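Xcc_ctr_pt (Xanthomonas campestris pv. campestris, PDB 6NJW) probably acts as a metal-dependent nuclease of the Class 2 OLD family, of which this chain is the C-terminal, Toprim-containing region. Local coordinates at residues V103-V108 and E123-F128; K66-E71 and I75-L80; V23-G28 and T62-L67; L49-C54 and E215-A220; V201-D204 and I210-A213. One frame throughout, in Å; residues are numbered along the deposited sequence.

Interaction 1: residues V103-V108 and E123-F128; sequences VIEGGV and EQYGYF
Tyr127 OH shares a hydrogen bond with His77 NE2, and Ile104 packs beside it, its CB and CD1 each 3.7 Å from Tyr127 OH. This is where the end of helix 93-104 meets the entry to strand 127-130, an outer strand of the parallel Toprim sheet within this chain. A Schellman motif ends helix 115-123 just before that strand. Gly126 takes the positive phi of its C-prime position, Gly126 N lies 3.1 Å from Glu123 O, and the chain turns to present Tyr125 and Tyr127 to Ile104.

Ile104 is wedged between the two tyrosines. Its CG2 lies over one face of the Tyr125 ring, 4.0 Å from the centroid, in a CH-pi contact close to the ring normal. The same methyl is 4.0 Å from Tyr127 CE2. With CG1 anti to the backbone N (chi1 -161°), that carbon is set beside Tyr127 OH and Tyr125 CD1, and CG2 is left over the Tyr125 face.

Past the helix end, Glu105 reaches Tyr125 with an extended chain. Its OE2 arrives at the edge of the ring, in its plane, and accepts from the hydroxyl. The modelled separation is too short to trust, so the exact length of this bond is doubtful. The carboxylate stands nearly upright to the ring, the two planes 80° apart. The other oxygen, Glu105 OE1, is hydrogen-bonded to His110 NE2. Ile104 CG1 closes the contact, 3.9 Å from Tyr125 CD1.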
# COMPACT_ATOMS: atom_id res chain seq x y z
N VAL A 103 -1.19 4.18 -20.50
CA VAL A 103 -0.07 5.11 -20.46
C VAL A 103 1.26 4.37 -20.53
O VAL A 103 2.12 4.66 -21.38
CB VAL A 103 -0.15 5.98 -19.18
CG1 VAL A 103 1.05 6.90 -19.07
CG2 VAL A 103 -1.47 6.76 -19.14
N ILE A 104 1.48 3.41 -19.64
CA ILE A 104 2.81 2.79 -19.56
C ILE A 104 3.05 1.80 -20.69
O ILE A 104 4.21 1.48 -20.98
CB ILE A 104 3.00 2.11 -18.19
CG1 ILE A 104 4.49 1.88 -17.91
CG2 ILE A 104 2.27 0.77 -18.16
CD1 ILE A 104 5.21 3.11 -17.39
N GLU A 105 2.00 1.35 -21.36
CA GLU A 105 2.11 0.41 -22.48
C GLU A 105 1.24 0.93 -23.62
O GLU A 105 0.32 0.28 -24.11
CB GLU A 105 1.71 -1.01 -22.03
CG GLU A 105 2.09 -2.13 -22.96
CD GLU A 105 1.64 -3.50 -22.45
OE1 GLU A 105 0.42 -3.79 -22.51
OE2 GLU A 105 2.51 -4.29 -21.99
N GLY A 106 1.53 2.16 -24.04
CA GLY A 106 0.75 2.82 -25.07
C GLY A 106 1.44 2.68 -26.41
O GLY A 106 2.67 2.68 -26.49
N GLY A 107 0.65 2.52 -27.46
CA GLY A 107 -0.79 2.37 -27.34
C GLY A 107 -1.18 0.97 -27.77
O GLY A 107 -1.35 0.69 -28.96
N VAL A 108 -1.28 0.09 -26.80
CA VAL A 108 -1.72 -1.28 -27.01
C VAL A 108 -3.14 -1.39 -26.47
O VAL A 108 -3.49 -0.71 -25.50
CB VAL A 108 -0.77 -2.28 -26.31
CG1 VAL A 108 -1.30 -3.71 -26.39
CG2 VAL A 108 0.62 -2.18 -26.91
N GLU A 123 1.40 -6.48 -13.06
CA GLU A 123 2.53 -6.81 -12.19
C GLU A 123 3.86 -6.65 -12.91
O GLU A 123 4.88 -6.38 -12.27
CB GLU A 123 2.41 -8.24 -11.64
CG GLU A 123 1.27 -8.36 -10.64
CD GLU A 123 1.32 -9.64 -9.79
OE1 GLU A 123 2.18 -10.50 -10.03
OE2 GLU A 123 0.48 -9.77 -8.89
N GLN A 124 3.88 -6.84 -14.23
CA GLN A 124 5.12 -6.67 -14.98
C GLN A 124 5.66 -5.25 -14.87
O GLN A 124 6.88 -5.04 -14.93
CB GLN A 124 4.89 -7.03 -16.45
CG GLN A 124 4.67 -8.50 -16.71
CD GLN A 124 4.70 -8.79 -18.20
OE1 GLN A 124 5.77 -8.81 -18.81
NE2 GLN A 124 3.54 -8.95 -18.79
N TYR A 125 4.78 -4.28 -14.69
CA TYR A 125 5.19 -2.89 -14.59
C TYR A 125 5.30 -2.42 -13.15
O TYR A 125 5.41 -1.21 -12.91
CB TYR A 125 4.22 -2.00 -15.38
CG TYR A 125 4.25 -2.35 -16.85
CD1 TYR A 125 5.29 -1.92 -17.66
CD2 TYR A 125 3.27 -3.17 -17.42
CE1 TYR A 125 5.33 -2.26 -19.01
CE2 TYR A 125 3.31 -3.51 -18.75
CZ TYR A 125 4.34 -3.05 -19.54
OH TYR A 125 4.38 -3.41 -20.88
N GLY A 126 5.26 -3.35 -12.19
CA GLY A 126 5.34 -2.96 -10.79
C GLY A 126 4.06 -2.46 -10.17
O GLY A 126 4.11 -1.75 -9.17
N TYR A 127 2.90 -2.83 -10.72
CA TYR A 127 1.62 -2.39 -10.19
C TYR A 127 0.95 -3.59 -9.54
O TYR A 127 0.67 -4.58 -10.22
CB TYR A 127 0.74 -1.82 -11.31
CG TYR A 127 1.36 -0.69 -12.14
CD1 TYR A 127 2.40 0.09 -11.64
CD2 TYR A 127 0.90 -0.42 -13.44
CE1 TYR A 127 2.96 1.13 -12.41
CE2 TYR A 127 1.45 0.60 -14.21
CZ TYR A 127 2.47 1.37 -13.70
OH TYR A 127 3.00 2.39 -14.47
N PHE A 128 0.68 -3.50 -8.23
CA PHE A 128 0.31 -4.68 -7.46
C PHE A 128 -1.00 -4.44 -6.73
O PHE A 128 -1.23 -3.34 -6.21
CB PHE A 128 1.42 -5.07 -6.45
CG PHE A 128 2.68 -5.54 -7.10
CD1 PHE A 128 2.79 -6.84 -7.59
CD2 PHE A 128 3.75 -4.68 -7.28
CE1 PHE A 128 3.95 -7.27 -8.23
CE2 PHE A 128 4.91 -5.09 -7.92
CZ PHE A 128 5.01 -6.38 -8.40

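Interaction 2: residues K66-E71 and I75-L80; sequences KLLGPE and IPHVIL
This is a buried contact between the end of a helix and the start of the next strand, with Leu68 set against Ile75 and His77. Helix 62-68 belongs to a beta-alpha-beta crossover that links strand 51-55 to strand 77-82 in the Toprim sheet. The chain leaves the helix at Gly69 and comes back almost at once to begin the strand.

One backbone bond closes the return. Ile75 N donates to Leu68 O at 2.8 Å, in the carbonyl plane and on a lone pair. The Leu68 side chain then fills the angle between the two incoming residues. Its CD2 lies 4.0 Å from Ile75 CD1. Its other methyl, CD1, lies 3.7 Å from His77 CB. Lower on the same chain, Leu68 CB comes within 3.6 Å of His77 ND1. Val23 and Ile17 also touch Leu68.

The imidazole is held by its own neighbour. His77 CG sits between the backbone N and the carbonyl carbon (chi1 61°). This folds the ring back, and ND1 donates to Ile75 O at 2.9 Å. The bond is almost straight (177°) and lies in the ring plane, so it fixes the turn of the ring. Both ring nitrogens of this buried histidine have partners, ND1 in Ile75 O and NE2 in Tyr127 OH. With the proton on ND1, a neutral His77 would use NE2 as an acceptor, which would suit the tyrosine hydroxyl.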
# COMPACT_ATOMS: atom_id res chain seq x y z
N LYS A 66 1.32 9.23 -15.72
CA LYS A 66 1.72 10.14 -16.80
C LYS A 66 2.95 10.94 -16.42
O LYS A 66 3.88 11.08 -17.22
CB LYS A 66 0.55 11.06 -17.16
CG LYS A 66 -0.57 10.38 -17.96
CD LYS A 66 -1.76 11.33 -18.16
CE LYS A 66 -2.83 10.76 -19.08
NZ LYS A 66 -3.94 11.76 -19.27
N LEU A 67 3.00 11.45 -15.19
CA LEU A 67 4.15 12.24 -14.77
C LEU A 67 5.44 11.41 -14.76
O LEU A 67 6.50 11.89 -15.17
CB LEU A 67 3.90 12.83 -13.39
CG LEU A 67 5.10 13.51 -12.73
CD1 LEU A 67 5.52 14.76 -13.53
CD2 LEU A 67 4.76 13.87 -11.28
N LEU A 68 5.36 10.15 -14.30
CA LEU A 68 6.54 9.32 -14.11
C LEU A 68 6.85 8.40 -15.29
O LEU A 68 7.95 7.85 -15.35
CB LEU A 68 6.39 8.49 -12.82
CG LEU A 68 5.97 9.28 -11.58
CD1 LEU A 68 5.52 8.35 -10.45
CD2 LEU A 68 7.09 10.19 -11.10
N GLY A 69 5.93 8.24 -16.23
CA GLY A 69 6.12 7.35 -17.35
C GLY A 69 7.06 7.88 -18.41
O GLY A 69 7.67 8.94 -18.28
N PRO A 70 7.20 7.13 -19.50
CA PRO A 70 8.22 7.49 -20.50
C PRO A 70 7.93 8.77 -21.25
O PRO A 70 8.86 9.37 -21.79
CB PRO A 70 8.24 6.28 -21.45
CG PRO A 70 6.91 5.60 -21.26
CD PRO A 70 6.55 5.84 -19.81
N GLU A 71 6.69 9.22 -21.31
CA GLU A 71 6.40 10.50 -21.94
C GLU A 71 6.45 11.65 -20.95
O GLU A 71 6.18 12.80 -21.32
CB GLU A 71 5.03 10.46 -22.62
CG GLU A 71 4.99 9.53 -23.85
CD GLU A 71 5.96 9.98 -24.95
OE1 GLU A 71 5.94 11.17 -25.34
OE2 GLU A 71 6.73 9.13 -25.42
N ILE A 75 10.62 8.02 -14.53
CA ILE A 75 11.13 7.69 -13.20
C ILE A 75 10.58 6.32 -12.82
O ILE A 75 9.37 6.09 -12.95
CB ILE A 75 10.72 8.76 -12.16
CG1 ILE A 75 11.44 10.08 -12.41
CG2 ILE A 75 10.99 8.32 -10.73
CD1 ILE A 75 10.98 11.18 -11.48
N PRO A 76 11.42 5.39 -12.35
CA PRO A 76 10.89 4.10 -11.88
C PRO A 76 9.85 4.29 -10.77
O PRO A 76 10.04 5.08 -9.85
CB PRO A 76 12.13 3.37 -11.35
CG PRO A 76 13.31 4.09 -11.94
CD PRO A 76 12.88 5.50 -12.18
N HIS A 77 8.74 3.56 -10.87
CA HIS A 77 7.70 3.70 -9.87
C HIS A 77 6.92 2.40 -9.78
O HIS A 77 6.98 1.55 -10.66
CB HIS A 77 6.75 4.86 -10.21
CG HIS A 77 6.05 4.67 -11.52
ND1 HIS A 77 6.67 4.94 -12.72
CD2 HIS A 77 4.83 4.17 -11.82
CE1 HIS A 77 5.84 4.63 -13.71
NE2 HIS A 77 4.72 4.16 -13.19
N VAL A 78 6.19 2.25 -8.67
CA VAL A 78 5.33 1.10 -8.45
C VAL A 78 3.97 1.61 -7.98
O VAL A 78 3.83 2.77 -7.59
CB VAL A 78 5.94 0.12 -7.42
CG1 VAL A 78 7.22 -0.49 -7.98
CG2 VAL A 78 6.23 0.84 -6.09
N ILE A 79 2.97 0.74 -8.00
CA ILE A 79 1.63 1.08 -7.51
C ILE A 79 1.17 0.01 -6.52
O ILE A 79 1.37 -1.18 -6.75
CB ILE A 79 0.62 1.19 -8.67
CG1 ILE A 79 0.81 2.51 -9.43
CG2 ILE A 79 -0.83 1.06 -8.17
CD1 ILE A 79 0.06 2.55 -10.78
N LEU A 80 0.53 0.45 -5.44
CA LEU A 80 -0.15 -0.41 -4.49
C LEU A 80 -1.61 0.02 -4.45
O LEU A 80 -1.90 1.17 -4.12
CB LEU A 80 0.47 -0.29 -3.09
CG LEU A 80 1.91 -0.78 -3.02
CD1 LEU A 80 2.63 -0.32 -1.76
CD2 LEU A 80 1.83 -2.29 -3.05

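Interaction 3: residues V23-G28 and T62-L67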
# COMPACT_ATOMS: atom_id res chain seq x y z
N VAL A 23 9.59 6.22 -7.07
CA VAL A 23 8.36 6.64 -6.41
C VAL A 23 7.47 5.43 -6.15
O VAL A 23 7.25 4.63 -7.06
CB VAL A 23 7.57 7.68 -7.23
CG1 VAL A 23 6.33 8.10 -6.43
CG2 VAL A 23 8.43 8.90 -7.50
N ILE A 24 6.96 5.32 -4.93
CA ILE A 24 5.95 4.33 -4.57
C ILE A 24 4.60 5.04 -4.47
O ILE A 24 4.41 5.88 -3.58
CB ILE A 24 6.28 3.65 -3.24
CG1 ILE A 24 7.58 2.83 -3.35
CG2 ILE A 24 5.10 2.80 -2.77
CD1 ILE A 24 8.23 2.56 -1.96
N LEU A 25 3.66 4.69 -5.34
CA LEU A 25 2.35 5.33 -5.38
C LEU A 25 1.36 4.49 -4.59
O LEU A 25 1.22 3.28 -4.86
CB LEU A 25 1.87 5.48 -6.83
CG LEU A 25 2.72 6.37 -7.72
CD1 LEU A 25 2.24 6.23 -9.18
CD2 LEU A 25 2.62 7.80 -7.22
N VAL A 26 0.68 5.12 -3.64
CA VAL A 26 -0.27 4.47 -2.74
C VAL A 26 -1.56 5.28 -2.71
O VAL A 26 -1.60 6.44 -3.11
CB VAL A 26 0.32 4.30 -1.32
CG1 VAL A 26 1.67 3.53 -1.40
CG2 VAL A 26 0.51 5.64 -0.67
N GLU A 27 -2.63 4.65 -2.21
CA GLU A 27 -3.95 5.29 -2.27
C GLU A 27 -4.14 6.35 -1.19
O GLU A 27 -4.76 7.39 -1.45
CB GLU A 27 -5.05 4.24 -2.15
CG GLU A 27 -5.18 3.33 -3.36
CD GLU A 27 -6.34 2.34 -3.19
OE1 GLU A 27 -7.15 2.56 -2.26
OE2 GLU A 27 -6.44 1.37 -3.96
N GLY A 28 -3.65 6.12 0.02
CA GLY A 28 -3.97 7.03 1.10
C GLY A 28 -2.96 7.09 2.22
O GLY A 28 -1.82 6.61 2.09
N THR A 62 -3.72 7.55 -12.68
CA THR A 62 -3.31 7.90 -14.04
C THR A 62 -2.48 9.18 -14.13
O THR A 62 -1.47 9.18 -14.85
CB THR A 62 -4.57 7.98 -14.92
OG1 THR A 62 -5.30 6.77 -14.75
CG2 THR A 62 -4.18 8.12 -16.37
N PRO A 63 -2.83 10.30 -13.47
CA PRO A 63 -1.98 11.50 -13.60
C PRO A 63 -0.57 11.28 -13.12
O PRO A 63 0.36 11.87 -13.68
CB PRO A 63 -2.71 12.54 -12.74
CG PRO A 63 -4.12 12.05 -12.69
CD PRO A 63 -4.02 10.56 -12.65
N TYR A 64 -0.38 10.45 -12.09
CA TYR A 64 0.97 10.18 -11.60
C TYR A 64 1.75 9.28 -12.53
O TYR A 64 2.97 9.44 -12.69
CB TYR A 64 0.89 9.57 -10.20
CG TYR A 64 0.41 10.58 -9.21
CD1 TYR A 64 -0.96 10.82 -9.04
CD2 TYR A 64 1.30 11.35 -8.49
CE1 TYR A 64 -1.42 11.76 -8.14
CE2 TYR A 64 0.86 12.30 -7.59
CZ TYR A 64 -0.50 12.51 -7.42
OH TYR A 64 -0.95 13.45 -6.52
N VAL A 65 1.10 8.28 -13.13
CA VAL A 65 1.80 7.45 -14.10
C VAL A 65 2.18 8.28 -15.33
O VAL A 65 3.25 8.08 -15.92
CB VAL A 65 0.96 6.21 -14.46
CG1 VAL A 65 1.60 5.43 -15.60
CG2 VAL A 65 0.81 5.33 -13.24
N LYS A 66 1.32 9.23 -15.72
CA LYS A 66 1.72 10.14 -16.80
C LYS A 66 2.95 10.94 -16.42
O LYS A 66 3.88 11.08 -17.22
CB LYS A 66 0.55 11.06 -17.16
CG LYS A 66 -0.57 10.38 -17.96
CD LYS A 66 -1.76 11.33 -18.16
CE LYS A 66 -2.83 10.76 -19.08
NZ LYS A 66 -3.94 11.76 -19.27
N LEU A 67 3.00 11.45 -15.19
CA LEU A 67 4.15 12.24 -14.77
C LEU A 67 5.44 11.41 -14.76
O LEU A 67 6.50 11.89 -15.17
CB LEU A 67 3.90 12.83 -13.39
CG LEU A 67 5.10 13.51 -12.73
CD1 LEU A 67 5.52 14.76 -13.53
CD2 LEU A 67 4.76 13.87 -11.28
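Leu25 packs closely against the base of Tyr64, and the contact loosens toward Val65 and the solvent side of the helix. Both methyls of Leu25 rest against Tyr64 CB from the same side, with Leu25 CD1 at 3.7 Å and Leu25 CD2 at 3.9 Å from it. CD2 also lies 4.0 Å from Tyr64 CD2, so the leucine meets the root of the ring and not its far end. The side chain leaves strand 22-26 toward the helix, and its chi2 of 171° carries CD1 farthest out from the backbone. The Tyr64 CG is anti to the carbonyl carbon (chi1 -69°), and the ring is swung past the leucine at a slant.

Val65 is a more distant partner, its CG2 4.4 Å from Leu25 CD1. The outer side of the helix is open to solvent: Pro63 and Lys66 are exposed, and Tyr64 itself is partly so. All the packing across the contact is apolar.

Just after the strand comes Glu27, a magnesium-binding residue in this protein, with no metal bound to it in this chain. Its OE2 is hydrogen-bonded to Thr81 OG1 and Asp82 N, which link it to the end of the neighbouring strand 77-82.

Helix 62-68 thus lies over the sheet. Tyr64 reaches Cys54 of strand 51-55, Leu25 lies beneath on the adjoining strand 22-26, and Val65 rests on Ile79 of strand 77-82 and on Val100 and Val103 of helix 93-104.

Interaction 4: residues L49-C54 and E215-A220; sequences LGITVC and EHIRDA
Helix 208-226 lies across one face of the parallel Toprim sheet, and here Ile217 and Arg218 meet Ile51 and Leu49 at the start of strand 51-55. That strand is an outer one of the sheet within this chain. The segments are far apart in sequence and the contact is small.

The buried half is isoleucine on isoleucine. Ile51 CD1 faces both branches of Ile217, 4.0 Å from Ile217 CG1 and 4.1 Å from Ile217 CG2. The side chains slide past each other in opposite directions. With Ile217 CG1 anti to the backbone N (chi1 -170°), CG1 and CG2 both turn to that methyl. Ile24 and Leu46 border Ile51, while Pro76 and Val78 border Ile217.

Nearer the surface, Leu49 CD1 lies 4.2 Å from Arg218 CG. Only the aliphatic base of the arginine takes part; its charged end bends away to the next residue on the helix. There Arg218 NE and Arg218 NH2 both donate to Asp219 OD1, at 2.7 Å and 2.9 Å. This side-on salt bridge lies nearly in the guanidinium plane and gives one carboxylate oxygen two donors.

Tyr64 and helix 62-68 cover the opposite side of the sheet. Helices on both faces of a parallel sheet are typical of the alpha/beta/alpha layering of the Toprim fold.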
# COMPACT_ATOMS: atom_id res chain seq x y z
N LEU A 49 17.87 5.15 -0.52
CA LEU A 49 17.77 4.82 -1.93
C LEU A 49 17.16 5.93 -2.78
O LEU A 49 17.03 5.75 -3.99
CB LEU A 49 16.94 3.55 -2.12
CG LEU A 49 17.59 2.22 -1.69
CD1 LEU A 49 16.56 1.09 -1.54
CD2 LEU A 49 18.67 1.83 -2.65
N GLY A 50 16.75 7.05 -2.19
CA GLY A 50 16.11 8.09 -2.98
C GLY A 50 14.70 7.76 -3.45
O GLY A 50 14.27 8.27 -4.49
N ILE A 51 13.98 6.90 -2.72
CA ILE A 51 12.61 6.53 -3.09
C ILE A 51 11.65 7.29 -2.20
O ILE A 51 11.78 7.27 -0.97
CB ILE A 51 12.40 5.01 -2.97
CG1 ILE A 51 13.30 4.29 -3.97
CG2 ILE A 51 10.94 4.64 -3.25
CD1 ILE A 51 13.52 2.83 -3.67
N THR A 52 10.69 7.98 -2.82
CA THR A 52 9.64 8.73 -2.13
C THR A 52 8.33 7.97 -2.20
O THR A 52 8.01 7.36 -3.23
CB THR A 52 9.45 10.12 -2.76
OG1 THR A 52 10.72 10.75 -2.95
CG2 THR A 52 8.61 11.00 -1.86
N VAL A 53 7.56 8.01 -1.11
CA VAL A 53 6.22 7.43 -1.05
C VAL A 53 5.22 8.56 -1.26
O VAL A 53 5.24 9.57 -0.55
CB VAL A 53 5.96 6.72 0.28
CG1 VAL A 53 4.60 6.06 0.28
CG2 VAL A 53 7.03 5.65 0.51
N CYS A 54 4.34 8.40 -2.24
CA CYS A 54 3.42 9.45 -2.64
C CYS A 54 2.00 8.91 -2.61
O CYS A 54 1.69 7.93 -3.29
CB CYS A 54 3.80 9.98 -4.03
SG CYS A 54 2.53 11.00 -4.79
N GLU A 215 10.19 -4.73 -3.32
CA GLU A 215 11.27 -5.43 -4.02
C GLU A 215 11.35 -5.00 -5.48
O GLU A 215 12.45 -4.89 -6.05
CB GLU A 215 11.04 -6.94 -3.91
CG GLU A 215 11.12 -7.45 -2.45
CD GLU A 215 10.92 -8.97 -2.32
OE1 GLU A 215 10.24 -9.57 -3.17
OE2 GLU A 215 11.43 -9.55 -1.34
N HIS A 216 10.20 -4.71 -6.11
CA HIS A 216 10.22 -4.27 -7.49
C HIS A 216 10.96 -2.94 -7.63
O HIS A 216 11.83 -2.80 -8.49
CB HIS A 216 8.79 -4.13 -8.03
CG HIS A 216 8.73 -3.84 -9.50
ND1 HIS A 216 8.50 -4.81 -10.45
CD2 HIS A 216 8.91 -2.68 -10.19
CE1 HIS A 216 8.53 -4.27 -11.66
NE2 HIS A 216 8.78 -2.97 -11.52
N ILE A 217 10.64 -1.96 -6.78
CA ILE A 217 11.25 -0.64 -6.93
C ILE A 217 12.71 -0.68 -6.48
O ILE A 217 13.57 -0.01 -7.07
CB ILE A 217 10.45 0.44 -6.17
CG1 ILE A 217 10.95 1.85 -6.54
CG2 ILE A 217 10.51 0.29 -4.67
CD1 ILE A 217 10.78 2.17 -8.02
N ARG A 218 13.01 -1.46 -5.44
CA ARG A 218 14.40 -1.65 -5.02
C ARG A 218 15.22 -2.26 -6.16
O ARG A 218 16.34 -1.81 -6.45
CB ARG A 218 14.43 -2.54 -3.77
CG ARG A 218 15.82 -2.76 -3.13
CD ARG A 218 16.67 -3.89 -3.78
NE ARG A 218 15.91 -5.08 -4.17
CZ ARG A 218 15.49 -6.00 -3.32
NH1 ARG A 218 15.73 -5.85 -2.02
NH2 ARG A 218 14.82 -7.06 -3.75
N ASP A 219 14.68 -3.28 -6.82
CA ASP A 219 15.39 -3.91 -7.92
C ASP A 219 15.69 -2.91 -9.03
O ASP A 219 16.81 -2.86 -9.54
CB ASP A 219 14.58 -5.09 -8.47
CG ASP A 219 14.67 -6.33 -7.60
OD1 ASP A 219 15.31 -6.28 -6.52
OD2 ASP A 219 14.08 -7.36 -7.99
N ALA A 220 14.70 -2.10 -9.39
CA ALA A 220 14.89 -1.14 -10.48
C ALA A 220 15.98 -0.13 -10.15
O ALA A 220 16.79 0.22 -11.01
CB ALA A 220 13.57 -0.42 -10.77

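Interaction 5: residues V201-D204 and I210-A213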
# COMPACT_ATOMS: atom_id res chain seq x y z
N VAL A 201 5.10 -3.16 13.33
CA VAL A 201 5.14 -4.07 12.20
C VAL A 201 6.49 -4.79 12.20
O VAL A 201 7.50 -4.29 12.71
CB VAL A 201 4.88 -3.32 10.88
CG1 VAL A 201 3.63 -2.41 11.01
CG2 VAL A 201 6.09 -2.51 10.48
N SER A 202 6.48 -6.00 11.67
CA SER A 202 7.66 -6.85 11.63
C SER A 202 7.69 -7.51 10.27
O SER A 202 6.69 -7.52 9.55
CB SER A 202 7.64 -7.91 12.74
OG SER A 202 6.56 -8.81 12.53
N GLU A 203 8.86 -8.06 9.92
CA GLU A 203 9.02 -8.63 8.59
C GLU A 203 8.00 -9.73 8.32
O GLU A 203 7.44 -9.82 7.22
CB GLU A 203 10.44 -9.17 8.41
CG GLU A 203 10.61 -10.22 7.31
CD GLU A 203 10.43 -11.63 7.83
OE1 GLU A 203 10.70 -11.88 9.03
OE2 GLU A 203 10.00 -12.50 7.04
N ASP A 204 7.71 -10.57 9.32
CA ASP A 204 6.88 -11.75 9.05
C ASP A 204 5.40 -11.43 8.85
O ASP A 204 4.67 -12.31 8.37
CB ASP A 204 7.04 -12.79 10.18
CG ASP A 204 6.65 -12.25 11.54
OD1 ASP A 204 7.08 -11.12 11.88
OD2 ASP A 204 5.91 -12.95 12.27
N ILE A 210 2.71 -5.62 -0.66
CA ILE A 210 3.65 -4.59 -0.25
C ILE A 210 5.09 -5.07 -0.42
O ILE A 210 5.95 -4.33 -0.92
CB ILE A 210 3.36 -4.16 1.21
CG1 ILE A 210 2.03 -3.39 1.28
CG2 ILE A 210 4.50 -3.33 1.79
CD1 ILE A 210 1.69 -2.91 2.69
N ARG A 211 5.38 -6.30 -0.01
CA ARG A 211 6.72 -6.85 -0.26
C ARG A 211 7.05 -6.86 -1.75
O ARG A 211 8.17 -6.51 -2.16
CB ARG A 211 6.84 -8.26 0.32
CG ARG A 211 8.22 -8.89 0.08
CD ARG A 211 8.30 -10.35 0.56
NE ARG A 211 7.86 -10.48 1.94
CZ ARG A 211 8.69 -10.43 2.97
NH1 ARG A 211 9.98 -10.25 2.76
NH2 ARG A 211 8.24 -10.56 4.22
N SER A 212 6.09 -7.24 -2.58
CA SER A 212 6.30 -7.27 -4.02
C SER A 212 6.63 -5.89 -4.56
O SER A 212 7.56 -5.74 -5.38
CB SER A 212 5.05 -7.81 -4.71
OG SER A 212 4.96 -9.22 -4.58
N ALA A 213 5.91 -4.86 -4.12
CA ALA A 213 6.16 -3.53 -4.65
C ALA A 213 7.49 -3.01 -4.16
O ALA A 213 8.22 -2.37 -4.92
CB ALA A 213 5.04 -2.57 -4.25
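Arg211 NH2 approaches Glu203 at two oxygens, on the surface where a short 3-10 turn leads toward helix 208-226. The nearer is the main-chain oxygen: Glu203 O lies 3.2 Å from Arg211 NH2, close to the guanidinium plane and at its edge. The other is the carboxylate. Glu203 OE2 is 3.8 Å from Arg211 NH2, a long salt bridge and probably a weak one in this exposed position. The flat groups are steeply inclined, their planes 69° apart, so the carboxylate does not lie side by side with the guanidinium.

The torsions explain the meeting. Arg211 runs extended from the helix, with CG anti to the backbone N (chi1 180°), then bends at chi3 to turn its end to the loop. Glu203 bends at chi2 (-91°), which brings its carboxylate round to the arginine. Leu42 touches both side chains, and Cys206 also touches Arg211.

Farther out, helix 29-41 supports both segments. Val201 packs on Ile34, Ala37 and Phe38, and Ile210 packs on Val35. Tyr209, next to Ile210 on the helix, is one of the residues at the bound magnesium, but the ion is about 13 Å from the Arg211 side chain. The contact thus joins the loop after helix 190-197 to the helix that follows. In its first shell the carbon nearest the charge is Glu203 CG, 3.9 Å from Arg211 NH2.

From the N terminus, interaction 3 opens on strand 22-26 and closes on helix 62-68. Interaction 4 opens inside that loop, at 49-54, and closes only at 215-220, so the two cross. Interaction 2 starts on the helix where interaction 3 ends and closes a short loop onto strand 77-82. Interaction 1 follows in series and joins the end of helix 93-104 to strand 127-130. Interaction 5 opens last and closes just before interaction 4 does. Interactions 1, 2 and 5 are all nested within interaction 4. Interactions 1 to 4 all reach the same parallel sheet. Interactions 4 and 5 share helix 208-226, which brings the C-terminal part of the chain back to the sheet.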